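Side-chain contacts in methanol--corrinoid protein co-methyltransferase (Methanosarcina barkeri, PDB 2I2X), which transfers the methyl group of methanol to the cob(I)amide bound on its partner protein MtaC, the zinc-dependent first step of methanogenesis from methanol: residues A[223-226]-A[227-231]; A[285-288]-A[289-293]; A[412-416]-A[417-421]. All blocks are in the same frame, centred on the assembly; numbering follows the deposited sequence.

Interaction 1: A[223-226]-A[227-231]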
ATOM      1  N   ALA A 223      24.566  -6.288  -1.299  1.00  7.46           N
ATOM      2  CA  ALA A 223      24.085  -5.574  -0.116  1.00  7.81           C
ATOM      3  C   ALA A 223      22.557  -5.772   0.265  1.00  7.67           C
ATOM      4  O   ALA A 223      22.273  -6.049   1.448  1.00  6.90           O
ATOM      5  CB  ALA A 223      24.476  -4.097  -0.161  1.00  7.49           C
ATOM      6  N   ASN A 224      21.608  -5.693  -0.686  1.00  6.76           N
ATOM      7  CA  ASN A 224      20.210  -5.908  -0.273  1.00  8.29           C
ATOM      8  C   ASN A 224      19.943  -7.350   0.155  1.00  8.46           C
ATOM      9  O   ASN A 224      19.187  -7.574   1.110  1.00  8.09           O
ATOM     10  CB  ASN A 224      19.119  -5.346  -1.240  1.00  7.99           C
ATOM     11  CG  ASN A 224      19.144  -3.783  -1.351  1.00  9.88           C
ATOM     12  OD1 ASN A 224      19.612  -3.055  -0.423  1.00  8.01           O
ATOM     13  ND2 ASN A 224      18.654  -3.265  -2.509  1.00  7.91           N
ATOM     14  N   THR A 225      20.581  -8.317  -0.524  1.00  8.86           N
ATOM     15  CA  THR A 225      20.486  -9.716  -0.119  1.00  9.07           C
ATOM     16  C   THR A 225      20.951  -9.870   1.335  1.00  9.69           C
ATOM     17  O   THR A 225      20.280 -10.519   2.155  1.00  9.44           O
ATOM     18  CB  THR A 225      21.241 -10.714  -1.051  1.00  9.56           C
ATOM     19  OG1 THR A 225      20.737 -10.648  -2.400  1.00  7.83           O
ATOM     20  CG2 THR A 225      21.055 -12.175  -0.534  1.00  8.49           C
ATOM     21  N   ALA A 226      22.061  -9.235   1.672  1.00  9.90           N
ATOM     22  CA  ALA A 226      22.516  -9.301   3.051  1.00 10.91           C
ATOM     23  C   ALA A 226      21.459  -8.711   4.000  1.00 11.61           C
ATOM     24  O   ALA A 226      21.195  -9.266   5.064  1.00 12.67           O
ATOM     25  CB  ALA A 226      23.851  -8.612   3.205  1.00 10.44           C
ATOM     26  N   MET A 227      20.837  -7.601   3.611  1.00 12.28           N
ATOM     27  CA  MET A 227      19.850  -6.937   4.455  1.00 12.81           C
ATOM     28  C   MET A 227      18.584  -7.772   4.615  1.00 13.45           C
ATOM     29  O   MET A 227      17.998  -7.825   5.693  1.00 13.45           O
ATOM     30  CB  MET A 227      19.491  -5.561   3.874  1.00 13.37           C
ATOM     31  CG  MET A 227      18.368  -4.834   4.631  1.00 12.36           C
ATOM     32  SD  MET A 227      18.092  -3.146   4.066  1.00 13.71           S
ATOM     33  CE  MET A 227      17.023  -3.455   2.674  1.00 10.98           C
ATOM     34  N   PHE A 228      18.171  -8.438   3.542  1.00 13.85           N
ATOM     35  CA  PHE A 228      16.933  -9.176   3.586  1.00 14.72           C
ATOM     36  C   PHE A 228      17.070 -10.441   4.420  1.00 14.74           C
ATOM     37  O   PHE A 228      16.188 -10.760   5.213  1.00 15.40           O
ATOM     38  CB  PHE A 228      16.388  -9.461   2.180  1.00 15.11           C
ATOM     39  CG  PHE A 228      14.956  -9.890   2.185  1.00 17.49           C
ATOM     40  CD1 PHE A 228      14.606 -11.236   2.399  1.00 18.98           C
ATOM     41  CD2 PHE A 228      13.926  -8.946   2.035  1.00 19.03           C
ATOM     42  CE1 PHE A 228      13.246 -11.636   2.426  1.00 18.26           C
ATOM     43  CE2 PHE A 228      12.572  -9.348   2.061  1.00 17.93           C
ATOM     44  CZ  PHE A 228      12.238 -10.685   2.262  1.00 17.22           C
ATOM     45  N   ILE A 229      18.180 -11.152   4.241  1.00 14.87           N
ATOM     46  CA  ILE A 229      18.560 -12.243   5.133  1.00 14.24           C
ATOM     47  C   ILE A 229      18.693 -11.769   6.598  1.00 13.58           C
ATOM     48  O   ILE A 229      18.314 -12.485   7.514  1.00 12.77           O
ATOM     49  CB  ILE A 229      19.908 -12.859   4.711  1.00 14.66           C
ATOM     50  CG1 ILE A 229      19.857 -13.383   3.267  1.00 14.96           C
ATOM     51  CG2 ILE A 229      20.300 -13.991   5.679  1.00 14.43           C
ATOM     52  CD1 ILE A 229      21.252 -13.923   2.787  1.00 16.01           C
ATOM     53  N   GLY A 230      19.267 -10.584   6.816  1.00 12.83           N
ATOM     54  CA  GLY A 230      19.344 -10.017   8.173  1.00 12.17           C
ATOM     55  C   GLY A 230      17.950  -9.834   8.771  1.00 11.66           C
ATOM     56  O   GLY A 230      17.720 -10.087   9.978  1.00 11.36           O
ATOM     57  N   GLY A 231      17.023  -9.385   7.923  1.00 10.95           N
ATOM     58  CA  GLY A 231      15.596  -9.346   8.259  1.00 10.05           C
ATOM     59  C   GLY A 231      15.270  -8.420   9.401  1.00  9.30           C
ATOM     60  O   GLY A 231      15.929  -7.406   9.589  1.00  9.45           O
TER
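Thr225 and Ile229 meet in an i to i+4 side-chain contact on helix 220-230, the helix that follows strand 213-216 of the TIM barrel and borders the corrinoid pocket. Their methyl ends touch, Thr225 CG2 lying 3.8 Å from Ile229 CD1, and the two side chains run at a slant to one another. CG1 of the isoleucine sits beside its own backbone N (chi1 -58°) and leans back over the preceding turn, 3.1 Å from Thr225 O. That oxygen also takes the N-H of Ile229, at 3.0 Å from N and nearly straight (169°), so the aliphatic branch shields one flank of a helical bond. On another face of the same turns, Asn224 and Met227 lie side by side and point the same way. The methionine chain is extended as far as SD and then bends, bringing its CE methyl 4.1 Å from Asn224 OD1. This amide is gripped at both ends from outside: OD1 accepts from Arg247 NH2 and ND2 donates to the carbonyl oxygen of Cys269, which fixes its rotation. Cys269 and Cys220 bind the zinc, and the Asn224 side chain comes to about 4 Å from the metal, a position consistent with a second-shell role. Phe228 donates its N-H to Asn224 O at 2.8 Å, while its ring leads away from the earlier turn and, together with Thr225, lines the cobamide pocket. Gly231, with positive phi, leaves the helix after its N-H has bonded to Met227 O. Around these residues, helix 169-176 packs Phe172 and Val176 against Thr225, Ala226 and Ile229, whereas helix 240-259 lies against Ala223, Ala226 and Met227 through Arg247, Ala246 and Ser250.

Interaction 2: A[285-288]-A[289-293]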
ATOM      1  N   THR A 285      17.783   8.312  -6.196  1.00  7.09           N
ATOM      2  CA  THR A 285      16.525   7.822  -5.688  1.00  7.35           C
ATOM      3  C   THR A 285      16.735   6.985  -4.432  1.00  7.33           C
ATOM      4  O   THR A 285      17.743   6.277  -4.307  1.00  7.04           O
ATOM      5  CB  THR A 285      15.825   6.996  -6.741  1.00  7.02           C
ATOM      6  OG1 THR A 285      15.762   7.771  -7.936  1.00  9.89           O
ATOM      7  CG2 THR A 285      14.425   6.661  -6.314  1.00  5.60           C
ATOM      8  N   MET A 286      15.776   7.056  -3.506  1.00  7.37           N
ATOM      9  CA  MET A 286      15.800   6.197  -2.308  1.00  7.17           C
ATOM     10  C   MET A 286      14.443   5.525  -2.130  1.00  7.45           C
ATOM     11  O   MET A 286      13.475   5.878  -2.833  1.00  8.23           O
ATOM     12  CB  MET A 286      16.183   6.996  -1.062  1.00  6.47           C
ATOM     13  CG  MET A 286      17.465   7.825  -1.202  1.00  6.13           C
ATOM     14  SD  MET A 286      19.021   6.883  -1.290  1.00  5.80           S
ATOM     15  CE  MET A 286      19.206   6.200   0.381  1.00  2.00           C
ATOM     16  N   GLU A 287      14.369   4.568  -1.201  1.00  6.86           N
ATOM     17  CA  GLU A 287      13.124   3.885  -0.857  1.00  6.53           C
ATOM     18  C   GLU A 287      13.168   3.502   0.609  1.00  6.90           C
ATOM     19  O   GLU A 287      14.218   3.088   1.119  1.00  7.04           O
ATOM     20  CB  GLU A 287      12.944   2.617  -1.685  1.00  6.29           C
ATOM     21  CG  GLU A 287      14.012   1.559  -1.430  1.00  7.82           C
ATOM     22  CD  GLU A 287      13.995   0.461  -2.471  1.00 11.07           C
ATOM     23  OE1 GLU A 287      13.855   0.790  -3.662  1.00 10.88           O
ATOM     24  OE2 GLU A 287      14.086  -0.728  -2.107  1.00 10.54           O
ATOM     25  N   GLY A 288      12.031   3.615   1.285  1.00  6.57           N
ATOM     26  CA  GLY A 288      11.962   3.260   2.684  1.00  6.83           C
ATOM     27  C   GLY A 288      10.542   2.985   3.114  1.00  6.84           C
ATOM     28  O   GLY A 288       9.892   2.072   2.618  1.00  6.88           O
ATOM     29  N   LYS A 289      10.044   3.816   4.011  1.00  7.07           N
ATOM     30  CA  LYS A 289       8.722   3.602   4.593  1.00  7.30           C
ATOM     31  C   LYS A 289       7.596   3.385   3.566  1.00  6.94           C
ATOM     32  O   LYS A 289       6.608   2.713   3.889  1.00  7.49           O
ATOM     33  CB  LYS A 289       8.369   4.747   5.539  1.00  7.00           C
ATOM     34  CG  LYS A 289       7.937   6.020   4.866  1.00  8.64           C
ATOM     35  CD  LYS A 289       7.264   6.900   5.866  1.00 15.33           C
ATOM     36  CE  LYS A 289       7.283   8.359   5.465  1.00 18.62           C
ATOM     37  NZ  LYS A 289       6.874   9.208   6.649  1.00 18.00           N
ATOM     38  N   THR A 290       7.733   3.982   2.375  1.00  5.57           N
ATOM     39  CA  THR A 290       6.733   3.894   1.330  1.00  5.21           C
ATOM     40  C   THR A 290       7.126   2.885   0.232  1.00  5.23           C
ATOM     41  O   THR A 290       6.625   2.934  -0.908  1.00  4.71           O
ATOM     42  CB  THR A 290       6.376   5.270   0.758  1.00  5.20           C
ATOM     43  OG1 THR A 290       6.116   6.167   1.838  1.00  6.60           O
ATOM     44  CG2 THR A 290       5.085   5.200  -0.117  1.00  5.06           C
ATOM     45  N   SER A 291       7.998   1.946   0.592  1.00  5.37           N
ATOM     46  CA  SER A 291       8.283   0.791  -0.292  1.00  5.84           C
ATOM     47  C   SER A 291       7.930  -0.520   0.418  1.00  5.38           C
ATOM     48  O   SER A 291       8.371  -1.591  -0.004  1.00  6.25           O
ATOM     49  CB  SER A 291       9.749   0.785  -0.789  1.00  5.05           C
ATOM     50  OG  SER A 291      10.653   0.679   0.310  1.00  4.77           O
ATOM     51  N   THR A 292       7.133  -0.439   1.475  1.00  4.74           N
ATOM     52  CA  THR A 292       6.776  -1.642   2.251  1.00  5.06           C
ATOM     53  C   THR A 292       5.984  -2.686   1.458  1.00  5.49           C
ATOM     54  O   THR A 292       5.946  -3.851   1.858  1.00  5.62           O
ATOM     55  CB  THR A 292       5.989  -1.293   3.546  1.00  5.46           C
ATOM     56  OG1 THR A 292       4.872  -0.442   3.212  1.00  4.58           O
ATOM     57  CG2 THR A 292       6.901  -0.598   4.566  1.00  3.51           C
ATOM     58  N   CYS A 293       5.329  -2.272   0.370  1.00  5.52           N
ATOM     59  CA  CYS A 293       4.712  -3.208  -0.586  1.00  6.04           C
ATOM     60  C   CYS A 293       5.717  -4.225  -1.141  1.00  6.08           C
ATOM     61  O   CYS A 293       5.360  -5.368  -1.492  1.00  6.26           O
ATOM     62  CB  CYS A 293       4.083  -2.441  -1.752  1.00  6.10           C
ATOM     63  SG  CYS A 293       5.063  -1.001  -2.312  1.00  7.50           S
TER
HETATM   64  O   HOH W   1       9.813   4.509   0.069  1.00  2.00           O
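Ser291 folds back on Gly288 in a type I beta turn where strand 285-287 of the TIM barrel gives way to the following loop. The tight part is the double grip on one oxygen. Ser291 N donates to Gly288 O at 2.8 Å (157°) from above the carbonyl plane, and Ser291 OG donates to the same oxygen, also at 2.8 Å, in the plane and on a lone pair. The hydroxyl reaches it because OG stands between the serine's backbone N and carbonyl carbon (chi1 62°). Against this hydroxyl rests the base of Glu287, its CB 3.6 Å from Ser291 OG. Farther out, Glu287 OE2 bonds to His295 NE2; the glutamate side chain comes to about 6 Å from both the zinc and the potassium at its nearest atoms. The other side of the turn is looser across the contact: the first bond of the Lys289 side chain points away from residues 285-288, and its NZ forms a salt bridge to Asp336 of the second subunit, while Thr290 OG1 bonds to Asp336 of its own chain. A water bridges the two segments, accepting from Gly288 N at 2.7 Å and, more weakly, from Thr290 N at 3.1 Å.

Interaction 3: A[412-416]-A[417-421]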
ATOM      1  N   LEU A 412      23.347   3.919  20.746  1.00 14.77           N
ATOM      2  CA  LEU A 412      23.031   2.749  19.916  1.00 15.13           C
ATOM      3  C   LEU A 412      23.129   1.497  20.788  1.00 15.24           C
ATOM      4  O   LEU A 412      24.189   1.193  21.333  1.00 15.58           O
ATOM      5  CB  LEU A 412      23.993   2.636  18.712  1.00 14.78           C
ATOM      6  CG  LEU A 412      23.748   1.500  17.700  1.00 14.13           C
ATOM      7  CD1 LEU A 412      22.342   1.572  17.055  1.00 12.18           C
ATOM      8  CD2 LEU A 412      24.828   1.412  16.627  1.00  7.40           C
ATOM      9  N   GLU A 413      22.015   0.787  20.915  1.00 15.01           N
ATOM     10  CA  GLU A 413      21.892  -0.331  21.820  1.00 14.36           C
ATOM     11  C   GLU A 413      22.013  -1.641  21.022  1.00 14.10           C
ATOM     12  O   GLU A 413      21.048  -2.107  20.393  1.00 13.83           O
ATOM     13  CB  GLU A 413      20.539  -0.208  22.517  1.00 14.70           C
ATOM     14  CG  GLU A 413      20.316  -1.058  23.747  1.00 16.16           C
ATOM     15  CD  GLU A 413      18.847  -1.111  24.162  1.00 21.48           C
ATOM     16  OE1 GLU A 413      17.931  -0.890  23.327  1.00 21.49           O
ATOM     17  OE2 GLU A 413      18.584  -1.383  25.347  1.00 25.73           O
ATOM     18  N   LEU A 414      23.211  -2.231  21.036  1.00 13.61           N
ATOM     19  CA  LEU A 414      23.461  -3.473  20.312  1.00 12.41           C
ATOM     20  C   LEU A 414      23.324  -4.632  21.263  1.00 12.19           C
ATOM     21  O   LEU A 414      23.686  -4.502  22.429  1.00 11.51           O
ATOM     22  CB  LEU A 414      24.877  -3.478  19.746  1.00 12.45           C
ATOM     23  CG  LEU A 414      25.331  -2.392  18.781  1.00 12.49           C
ATOM     24  CD1 LEU A 414      26.674  -2.819  18.211  1.00  9.98           C
ATOM     25  CD2 LEU A 414      24.272  -2.184  17.658  1.00 11.07           C
ATOM     26  N   SER A 415      22.835  -5.768  20.771  1.00 11.99           N
ATOM     27  CA  SER A 415      22.892  -6.992  21.550  1.00 13.75           C
ATOM     28  C   SER A 415      24.350  -7.505  21.665  1.00 14.20           C
ATOM     29  O   SER A 415      25.227  -7.094  20.881  1.00 14.27           O
ATOM     30  CB  SER A 415      22.020  -8.073  20.927  1.00 13.37           C
ATOM     31  OG  SER A 415      22.600  -8.523  19.718  1.00 16.40           O
ATOM     32  N   ARG A 416      24.594  -8.392  22.635  1.00 14.29           N
ATOM     33  CA  ARG A 416      25.921  -8.994  22.817  1.00 14.70           C
ATOM     34  C   ARG A 416      26.353  -9.698  21.549  1.00 14.56           C
ATOM     35  O   ARG A 416      27.504  -9.570  21.131  1.00 14.30           O
ATOM     36  CB  ARG A 416      25.949  -9.952  24.004  1.00 14.83           C
ATOM     37  CG  ARG A 416      26.068  -9.199  25.318  1.00 15.83           C
ATOM     38  CD  ARG A 416      25.977 -10.102  26.527  1.00 17.10           C
ATOM     39  NE  ARG A 416      24.716 -10.823  26.610  1.00 18.63           N
ATOM     40  CZ  ARG A 416      23.610 -10.352  27.181  1.00 21.11           C
ATOM     41  NH1 ARG A 416      23.597  -9.143  27.722  1.00 21.78           N
ATOM     42  NH2 ARG A 416      22.510 -11.101  27.225  1.00 19.95           N
ATOM     43  N   PHE A 417      25.390 -10.365  20.908  1.00 14.69           N
ATOM     44  CA  PHE A 417      25.646 -11.128  19.698  1.00 14.23           C
ATOM     45  C   PHE A 417      26.073 -10.219  18.556  1.00 14.40           C
ATOM     46  O   PHE A 417      27.005 -10.545  17.822  1.00 14.32           O
ATOM     47  CB  PHE A 417      24.436 -11.977  19.297  1.00 13.74           C
ATOM     48  CG  PHE A 417      24.760 -13.030  18.273  1.00 12.59           C
ATOM     49  CD1 PHE A 417      24.674 -12.750  16.914  1.00 11.57           C
ATOM     50  CD2 PHE A 417      25.197 -14.300  18.675  1.00 11.40           C
ATOM     51  CE1 PHE A 417      24.992 -13.724  15.962  1.00 10.41           C
ATOM     52  CE2 PHE A 417      25.527 -15.263  17.749  1.00  9.33           C
ATOM     53  CZ  PHE A 417      25.428 -14.976  16.385  1.00  9.60           C
ATOM     54  N   GLU A 418      25.395  -9.080  18.427  1.00 14.18           N
ATOM     55  CA  GLU A 418      25.729  -8.098  17.406  1.00 14.03           C
ATOM     56  C   GLU A 418      27.112  -7.534  17.626  1.00 13.48           C
ATOM     57  O   GLU A 418      27.817  -7.252  16.666  1.00 13.39           O
ATOM     58  CB  GLU A 418      24.711  -6.956  17.387  1.00 13.51           C
ATOM     59  CG  GLU A 418      23.499  -7.317  16.600  1.00 15.08           C
ATOM     60  CD  GLU A 418      22.281  -6.455  16.862  1.00 16.10           C
ATOM     61  OE1 GLU A 418      22.191  -5.796  17.926  1.00 16.42           O
ATOM     62  OE2 GLU A 418      21.401  -6.455  15.979  1.00 15.50           O
ATOM     63  N   THR A 419      27.466  -7.358  18.895  1.00 12.88           N
ATOM     64  CA  THR A 419      28.696  -6.693  19.306  1.00 13.26           C
ATOM     65  C   THR A 419      29.930  -7.558  18.993  1.00 13.34           C
ATOM     66  O   THR A 419      30.922  -7.068  18.425  1.00 12.52           O
ATOM     67  CB  THR A 419      28.627  -6.328  20.807  1.00 13.74           C
ATOM     68  OG1 THR A 419      27.531  -5.405  21.004  1.00 17.16           O
ATOM     69  CG2 THR A 419      29.935  -5.700  21.314  1.00 10.22           C
ATOM     70  N   LYS A 420      29.824  -8.839  19.339  1.00 12.60           N
ATOM     71  CA  LYS A 420      30.854  -9.801  19.109  1.00 13.32           C
ATOM     72  C   LYS A 420      31.117  -9.963  17.609  1.00 13.51           C
ATOM     73  O   LYS A 420      32.290 -10.025  17.182  1.00 14.05           O
ATOM     74  CB  LYS A 420      30.451 -11.133  19.754  1.00 13.81           C
ATOM     75  CG  LYS A 420      31.476 -12.227  19.680  1.00 16.19           C
ATOM     76  CD  LYS A 420      32.523 -12.059  20.797  1.00 22.89           C
ATOM     77  CE  LYS A 420      33.527 -13.198  20.789  1.00 23.53           C
ATOM     78  NZ  LYS A 420      34.009 -13.409  19.395  1.00 26.78           N
ATOM     79  N   ALA A 421      30.041 -10.033  16.820  1.00 12.31           N
ATOM     80  CA  ALA A 421      30.142 -10.225  15.387  1.00 11.49           C
ATOM     81  C   ALA A 421      30.790  -9.007  14.688  1.00 12.41           C
ATOM     82  O   ALA A 421      31.692  -9.174  13.828  1.00 12.35           O
ATOM     83  CB  ALA A 421      28.799 -10.609  14.776  1.00 10.22           C
TER
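Ser415 and Thr419 begin the first turn of helix 416-430: Thr419 N donates to Ser415 O and Lys420 N to Arg416 O, while Ser415 itself keeps an extended backbone as the N-cap. Its side chain makes one half of a capping box. OG, placed between the backbone N and carbonyl carbon (chi1 70°), accepts the N-H of Glu418 at 3.1 Å from N. Glu418 returns the bond: its CG lies beside the backbone N, and the extended chain carries OE1 alongside the helix start, where it takes the N-H of Ser415 at 2.9 Å, nearly straight (163°), on the anti side of the carboxylate. A weak bond from Ser415 OG to Glu418 OE1, 3.3 Å long, runs across the box. Thr419 adds a side-chain bond of its own, OG1 meeting Ser415 O at 2.9 Å from well above the carbonyl plane (40°), so this oxygen serves two donors of one residue. Leu414 lies against the box, its CB 3.5 Å from Thr419 OG1 and its side chain crossing that of Glu418 at about a right angle, and packs on Ile404 and Ala408 of helix 389-409. An MtaC subunit completes the helix start, its Glu21 accepting from the N-H groups of Arg416 and Phe417 and its Arg15 forming a salt bridge with Glu418 OE2. The first N-H groups of the helix thus all end on oxygen acceptors, and carboxylates of two chains gather at this end, where they would probably be favoured by the helix dipole.

How the interactions relate
Interactions 1 and 2 are buried in the TIM barrel near the zinc site, their centres about 15 Å apart; interaction 3 is partly buried, away from the annotated sites, and about 27 Å from interaction 2 between centres. Helix 240-259 links two of them, touching both helix 220-230 in interaction 1 and residues 412-421 in interaction 3. The chemistry follows the place: aliphatic contact beside a cofactor pocket in interaction 1, a polar turn with a water in interaction 2, and a charged capping box in interaction 3. Each contact also reaches another chain: interaction 2 a second copy of this protein, interactions 1 and 3 the MtaC subunit.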